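Local coordinates for protein precorrin-6Y C5,15-methyltransferase (Decarboxylating) (Geobacter metallireducens, PDB 3E05) that probably methylates a precorrin intermediate using S-adenosylmethionine during adenosylcobalamin biosynthesis, this chain being the C-terminal domain of the longer protein, at residues 57-62 / 90-95; 149-154 / 188-193. All coordinates share one frame; numbering follows the deposited sequence.

Contact 1: 57-62 / 90-95; sequences EASNLM and RNVTLV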
loop_
_atom_site.group_PDB
_atom_site.type_symbol
_atom_site.label_atom_id
_atom_site.label_comp_id
_atom_site.label_asym_id
_atom_site.label_seq_id
_atom_site.Cartn_x
_atom_site.Cartn_y
_atom_site.Cartn_z
ATOM N N GLU D 57 19.866 4.888 16.135
ATOM C CA GLU D 57 18.621 4.918 16.923
ATOM C C GLU D 57 18.481 3.752 17.929
ATOM O O GLU D 57 17.974 3.939 19.036
ATOM C CB GLU D 57 17.392 5.097 16.007
ATOM C CG GLU D 57 17.329 6.499 15.394
ATOM C CD GLU D 57 16.066 6.765 14.624
ATOM O OE1 GLU D 57 15.175 5.892 14.603
ATOM O OE2 GLU D 57 15.961 7.848 14.018
ATOM N N ALA D 58 18.985 2.571 17.562
ATOM C CA ALA D 58 19.102 1.440 18.498
ATOM C C ALA D 58 19.919 1.805 19.743
ATOM O O ALA D 58 19.578 1.395 20.860
ATOM C CB ALA D 58 19.747 0.270 17.827
ATOM N N SER D 59 20.998 2.557 19.524
ATOM C CA SER D 59 21.891 2.990 20.595
ATOM C C SER D 59 21.205 3.971 21.540
ATOM O O SER D 59 21.499 3.993 22.738
ATOM C CB SER D 59 23.189 3.561 20.020
ATOM O OG SER D 59 23.053 4.923 19.668
ATOM N N ASN D 60 20.276 4.766 21.006
ATOM C CA ASN D 60 19.465 5.649 21.832
ATOM C C ASN D 60 18.510 4.859 22.728
ATOM O O ASN D 60 18.225 5.267 23.868
ATOM C CB ASN D 60 18.693 6.635 20.967
ATOM C CG ASN D 60 19.575 7.705 20.356
ATOM O OD1 ASN D 60 20.716 7.908 20.772
ATOM N ND2 ASN D 60 19.038 8.411 19.376
ATOM N N LEU D 61 18.042 3.720 22.212
ATOM C CA LEU D 61 17.099 2.845 22.917
ATOM C C LEU D 61 17.795 1.909 23.890
ATOM O O LEU D 61 17.162 1.382 24.816
ATOM C CB LEU D 61 16.297 1.992 21.926
ATOM C CG LEU D 61 15.368 2.647 20.894
ATOM C CD1 LEU D 61 14.842 1.603 19.908
ATOM C CD2 LEU D 61 14.234 3.307 21.566
ATOM N N MET D 62 19.088 1.672 23.656
ATOM C CA MET D 62 19.905 0.863 24.550
ATOM C C MET D 62 21.164 1.637 24.949
ATOM O O MET D 62 22.250 1.315 24.464
ATOM C CB MET D 62 20.320 -0.458 23.885
ATOM C CG MET D 62 19.186 -1.337 23.409
ATOM S SD MET D 62 19.741 -2.935 22.779
ATOM C CE MET D 62 20.778 -2.462 21.407
ATOM N N ARG D 90 28.052 6.654 20.974
ATOM C CA ARG D 90 29.348 6.207 21.490
ATOM C C ARG D 90 29.387 4.721 21.751
ATOM O O ARG D 90 30.468 4.118 21.734
ATOM C CB ARG D 90 29.726 6.957 22.774
ATOM C CG ARG D 90 29.461 8.443 22.735
ATOM C CD ARG D 90 30.616 9.253 22.170
ATOM N NE ARG D 90 31.832 9.138 22.969
ATOM C CZ ARG D 90 32.973 9.758 22.700
ATOM N NH1 ARG D 90 33.073 10.562 21.651
ATOM N NH2 ARG D 90 34.019 9.566 23.484
ATOM N N ASN D 91 28.216 4.125 21.984
ATOM C CA ASN D 91 28.141 2.685 22.247
ATOM C C ASN D 91 28.004 1.835 20.977
ATOM O O ASN D 91 27.771 0.623 21.038
ATOM C CB ASN D 91 27.070 2.352 23.297
ATOM C CG ASN D 91 25.673 2.844 22.911
ATOM O OD1 ASN D 91 25.508 3.879 22.262
ATOM N ND2 ASN D 91 24.662 2.105 23.343
ATOM N N VAL D 92 28.165 2.489 19.834
ATOM C CA VAL D 92 28.310 1.803 18.553
ATOM C C VAL D 92 29.789 1.722 18.180
ATOM O O VAL D 92 30.486 2.740 18.117
ATOM C CB VAL D 92 27.531 2.512 17.428
ATOM C CG1 VAL D 92 27.694 1.765 16.116
ATOM C CG2 VAL D 92 26.040 2.643 17.794
ATOM N N THR D 93 30.258 0.506 17.932
ATOM C CA THR D 93 31.587 0.300 17.410
ATOM C C THR D 93 31.508 -0.018 15.920
ATOM O O THR D 93 30.862 -0.984 15.521
ATOM C CB THR D 93 32.313 -0.814 18.183
ATOM O OG1 THR D 93 32.471 -0.398 19.545
ATOM C CG2 THR D 93 33.681 -1.083 17.583
ATOM N N LEU D 94 32.143 0.826 15.114
ATOM C CA LEU D 94 32.216 0.621 13.679
ATOM C C LEU D 94 33.272 -0.426 13.379
ATOM O O LEU D 94 34.434 -0.275 13.761
ATOM C CB LEU D 94 32.526 1.928 12.952
ATOM C CG LEU D 94 32.899 1.829 11.470
ATOM C CD1 LEU D 94 31.782 1.170 10.633
ATOM C CD2 LEU D 94 33.256 3.205 10.921
ATOM N N VAL D 95 32.852 -1.489 12.700
ATOM C CA VAL D 95 33.726 -2.608 12.361
ATOM C C VAL D 95 33.824 -2.700 10.840
ATOM O O VAL D 95 32.817 -2.812 10.144
ATOM C CB VAL D 95 33.210 -3.940 12.953
ATOM C CG1 VAL D 95 34.176 -5.081 12.647
ATOM C CG2 VAL D 95 32.983 -3.820 14.461
#

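Contact 2: 149-154 / 188-193; sequences TKAVEF and YIITAW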
loop_
_atom_site.group_PDB
_atom_site.type_symbol
_atom_site.label_atom_id
_atom_site.label_comp_id
_atom_site.label_asym_id
_atom_site.label_seq_id
_atom_site.Cartn_x
_atom_site.Cartn_y
_atom_site.Cartn_z
ATOM N N THR D 149 12.902 -14.229 -0.530
ATOM C CA THR D 149 12.721 -15.673 -0.710
ATOM C C THR D 149 13.766 -16.484 0.042
ATOM O O THR D 149 13.431 -17.396 0.806
ATOM C CB THR D 149 12.798 -16.039 -2.223
ATOM O OG1 THR D 149 11.586 -15.623 -2.864
ATOM C CG2 THR D 149 12.994 -17.530 -2.455
ATOM N N LYS D 150 15.031 -16.141 -0.187
ATOM C CA LYS D 150 16.143 -16.896 0.380
ATOM C C LYS D 150 16.225 -16.683 1.889
ATOM O O LYS D 150 16.468 -17.641 2.625
ATOM C CB LYS D 150 17.464 -16.535 -0.309
ATOM C CG LYS D 150 17.546 -16.937 -1.790
ATOM C CD LYS D 150 17.743 -18.442 -1.979
ATOM C CE LYS D 150 17.893 -18.825 -3.450
ATOM N NZ LYS D 150 16.584 -18.877 -4.158
ATOM N N ALA D 151 15.979 -15.453 2.350
ATOM C CA ALA D 151 16.026 -15.163 3.796
ATOM C C ALA D 151 15.001 -15.976 4.551
ATOM O O ALA D 151 15.333 -16.571 5.575
ATOM C CB ALA D 151 15.851 -13.671 4.092
ATOM N N VAL D 152 13.770 -16.042 4.031
ATOM C CA VAL D 152 12.747 -16.867 4.665
ATOM C C VAL D 152 13.127 -18.356 4.624
ATOM O O VAL D 152 12.982 -19.058 5.625
ATOM C CB VAL D 152 11.323 -16.582 4.088
ATOM C CG1 VAL D 152 10.284 -17.480 4.724
ATOM C CG2 VAL D 152 10.957 -15.129 4.350
ATOM N N GLU D 153 13.649 -18.805 3.484
ATOM C CA GLU D 153 14.076 -20.192 3.292
ATOM C C GLU D 153 15.188 -20.621 4.265
ATOM O O GLU D 153 15.084 -21.669 4.897
ATOM C CB GLU D 153 14.515 -20.411 1.839
ATOM C CG GLU D 153 14.852 -21.864 1.487
ATOM C CD GLU D 153 15.608 -22.008 0.173
ATOM O OE1 GLU D 153 15.335 -21.244 -0.781
ATOM O OE2 GLU D 153 16.478 -22.900 0.093
ATOM N N PHE D 154 16.231 -19.805 4.390
ATOM C CA PHE D 154 17.379 -20.126 5.263
ATOM C C PHE D 154 17.049 -20.086 6.749
ATOM O O PHE D 154 17.500 -20.937 7.509
ATOM C CB PHE D 154 18.585 -19.227 4.976
ATOM C CG PHE D 154 19.042 -19.248 3.544
ATOM C CD1 PHE D 154 18.962 -20.415 2.777
ATOM C CD2 PHE D 154 19.574 -18.098 2.961
ATOM C CE1 PHE D 154 19.375 -20.424 1.451
ATOM C CE2 PHE D 154 20.005 -18.102 1.637
ATOM C CZ PHE D 154 19.903 -19.268 0.878
ATOM N N TYR D 188 10.217 -5.188 2.915
ATOM C CA TYR D 188 9.788 -6.382 3.608
ATOM C C TYR D 188 10.638 -6.534 4.861
ATOM O O TYR D 188 11.841 -6.748 4.759
ATOM C CB TYR D 188 9.987 -7.606 2.700
ATOM C CG TYR D 188 9.038 -7.606 1.524
ATOM C CD1 TYR D 188 7.785 -8.219 1.632
ATOM C CD2 TYR D 188 9.367 -6.958 0.330
ATOM C CE1 TYR D 188 6.893 -8.245 0.537
ATOM C CE2 TYR D 188 8.469 -6.941 -0.754
ATOM C CZ TYR D 188 7.243 -7.595 -0.641
ATOM O OH TYR D 188 6.353 -7.570 -1.699
ATOM N N ILE D 189 10.001 -6.377 6.022
ATOM C CA ILE D 189 10.683 -6.532 7.304
ATOM C C ILE D 189 10.471 -7.961 7.797
ATOM O O ILE D 189 9.366 -8.365 8.165
ATOM C CB ILE D 189 10.188 -5.490 8.333
ATOM C CG1 ILE D 189 10.443 -4.079 7.781
ATOM C CG2 ILE D 189 10.837 -5.716 9.705
ATOM C CD1 ILE D 189 9.761 -2.966 8.530
ATOM N N ILE D 190 11.570 -8.710 7.811
ATOM C CA ILE D 190 11.553 -10.127 8.183
ATOM C C ILE D 190 12.074 -10.286 9.610
ATOM O O ILE D 190 13.200 -9.888 9.893
ATOM C CB ILE D 190 12.433 -10.942 7.211
ATOM C CG1 ILE D 190 11.986 -10.705 5.767
ATOM C CG2 ILE D 190 12.409 -12.437 7.573
ATOM C CD1 ILE D 190 12.976 -11.141 4.714
ATOM N N THR D 191 11.247 -10.848 10.489
ATOM C CA THR D 191 11.596 -11.094 11.885
ATOM C C THR D 191 11.631 -12.588 12.178
ATOM O O THR D 191 10.694 -13.314 11.866
ATOM C CB THR D 191 10.640 -10.354 12.826
ATOM O OG1 THR D 191 10.574 -8.983 12.419
ATOM C CG2 THR D 191 11.137 -10.417 14.288
ATOM N N ALA D 192 12.728 -13.037 12.785
ATOM C CA ALA D 192 12.930 -14.455 13.053
ATOM C C ALA D 192 13.400 -14.665 14.481
ATOM O O ALA D 192 14.283 -13.956 14.967
ATOM C CB ALA D 192 13.918 -15.037 12.075
ATOM N N TRP D 193 12.783 -15.624 15.156
ATOM C CA TRP D 193 13.110 -15.923 16.544
ATOM C C TRP D 193 12.803 -17.389 16.777
ATOM O O TRP D 193 12.141 -18.025 15.958
ATOM C CB TRP D 193 12.313 -15.025 17.515
ATOM C CG TRP D 193 10.822 -15.274 17.515
ATOM C CD1 TRP D 193 10.110 -15.968 18.455
ATOM C CD2 TRP D 193 9.865 -14.846 16.526
ATOM N NE1 TRP D 193 8.777 -15.993 18.122
ATOM C CE2 TRP D 193 8.596 -15.318 16.942
ATOM C CE3 TRP D 193 9.954 -14.112 15.332
ATOM C CZ2 TRP D 193 7.423 -15.083 16.204
ATOM C CZ3 TRP D 193 8.776 -13.886 14.588
ATOM C CH2 TRP D 193 7.534 -14.367 15.034
#

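Contact 1: 57-62 / 90-95
Asn91 presents its flat carboxamide to the last turn of helix 53-61, its oxygen over Ser59 and its nitrogen at the carbonyl of Met62. Asn91 OD1 comes to 3.2 Å from Ser59 CB, a close van der Waals approach to the methylene rather than to the hydroxyl. The hydroxyl is engaged elsewhere: with chi1 at 84°, Ser59 OG lies between its own backbone N and carbonyl carbon and hydrogen-bonds back along the helix to the carbonyl of Ile56. Asn91 adopts the same kind of first torsion (chi1 57°), which carries CG across to the helix. There Asn91 ND2 stands 2.8 Å from Met62 O, on the first residue to leave helical geometry. Asn91 ND2 hydrogen-bonds to the carbonyl of Gly65. The amide thus reaches the turn by which the chain passes from helix 53-61 towards strand 66-71. With an alanine here, Gly65 O would probably lose this donor and a gap would open beside the methylene of Ser59. The second flank of that methylene is apolar: Val92 CG2 packs 3.7 Å from Ser59 CB. About 145 Å² is buried. Helix 53-61 is the crossover between parallel strands 43-47 and 66-71 of the Rossmann-like sheet, a beta-alpha-beta unit. Strand 92-96, outermost at its end within the chain, is next in line and pairs in parallel with strand 66-71, whose Ile67 touches Ser59, Met62 and Asn91. Val92 also packs on Leu84 of helix 74-86, and Ala58 and Leu61 rest on Leu33 of helix 26-35.

Contact 2: 149-154 / 188-193
Ile190 meets Ala151 and Val152 through purely apolar contacts, each of its two branches turned to a different helix residue. Its longer branch ends in CD1, which lies 3.9 Å from Ala151 CB, methyl against methyl. The shorter one, Ile190 CG2, approaches Val152 CG2 more loosely at 4.4 Å. The split follows from the first torsion of Ile190 (chi1 -55°): CG2 is anti to the backbone N, while CG1 is anti to the carbonyl carbon, and the two branches spread beneath the helix. The CB of Ala151 is directed toward the strand. Val152 CA and Ile190 CA, 7.7 Å apart, are the nearest CA pair. Only some 106 Å² is buried between the segments, and the same helix face also rests on neighbouring strands, Ala151 on Leu140 and Val152 on Val164.

This is the closing part of a class I, Rossmann-like methyltransferase fold. Helix 145-157 forms the crossover between the parallel strands 137-142 and 161-173, and strand 180-193, the last of the chain, is inserted antiparallel between them, directly under the helix.

No hydrogen bond joins the helix to the strand. The helix bonds along its own backbone, Glu153 N to Thr149 O at 3.0 Å and Phe154 N to Lys150 O at 2.8 Å. The strand bonds to the strands on either side, Ile190 pairing with Leu140 and Ile189 with Ala165.

The contact also lies near subunit interfaces. Thr149 OG1 and Tyr188 OH each hydrogen-bond to the same atom of their counterparts in a third subunit, and Val152 packs on Leu145 of that subunit and on Lys179 of a second.

Both segments of contact 1 precede those of contact 2 in the sequence, and the chain's centre lies between the two contacts, whose own centres are 24 Å apart and nearest atoms about 12 Å apart. What they share is the seven-stranded sheet, ordered 3-2-1-4-5-7-6. Contact 1 involves the outermost strand 92-96 of the parallel half, contact 2 the antiparallel strand 180-193 near the other end. Each packs a helix on a different face of this sheet: helix 53-61 sits with helix 26-35, which meets Ile189, whereas helix 145-157 lies over Ile190. Both sides also face other subunits, Leu61 meeting Leu61 of a second subunit and Val152 meeting Leu145 of a third.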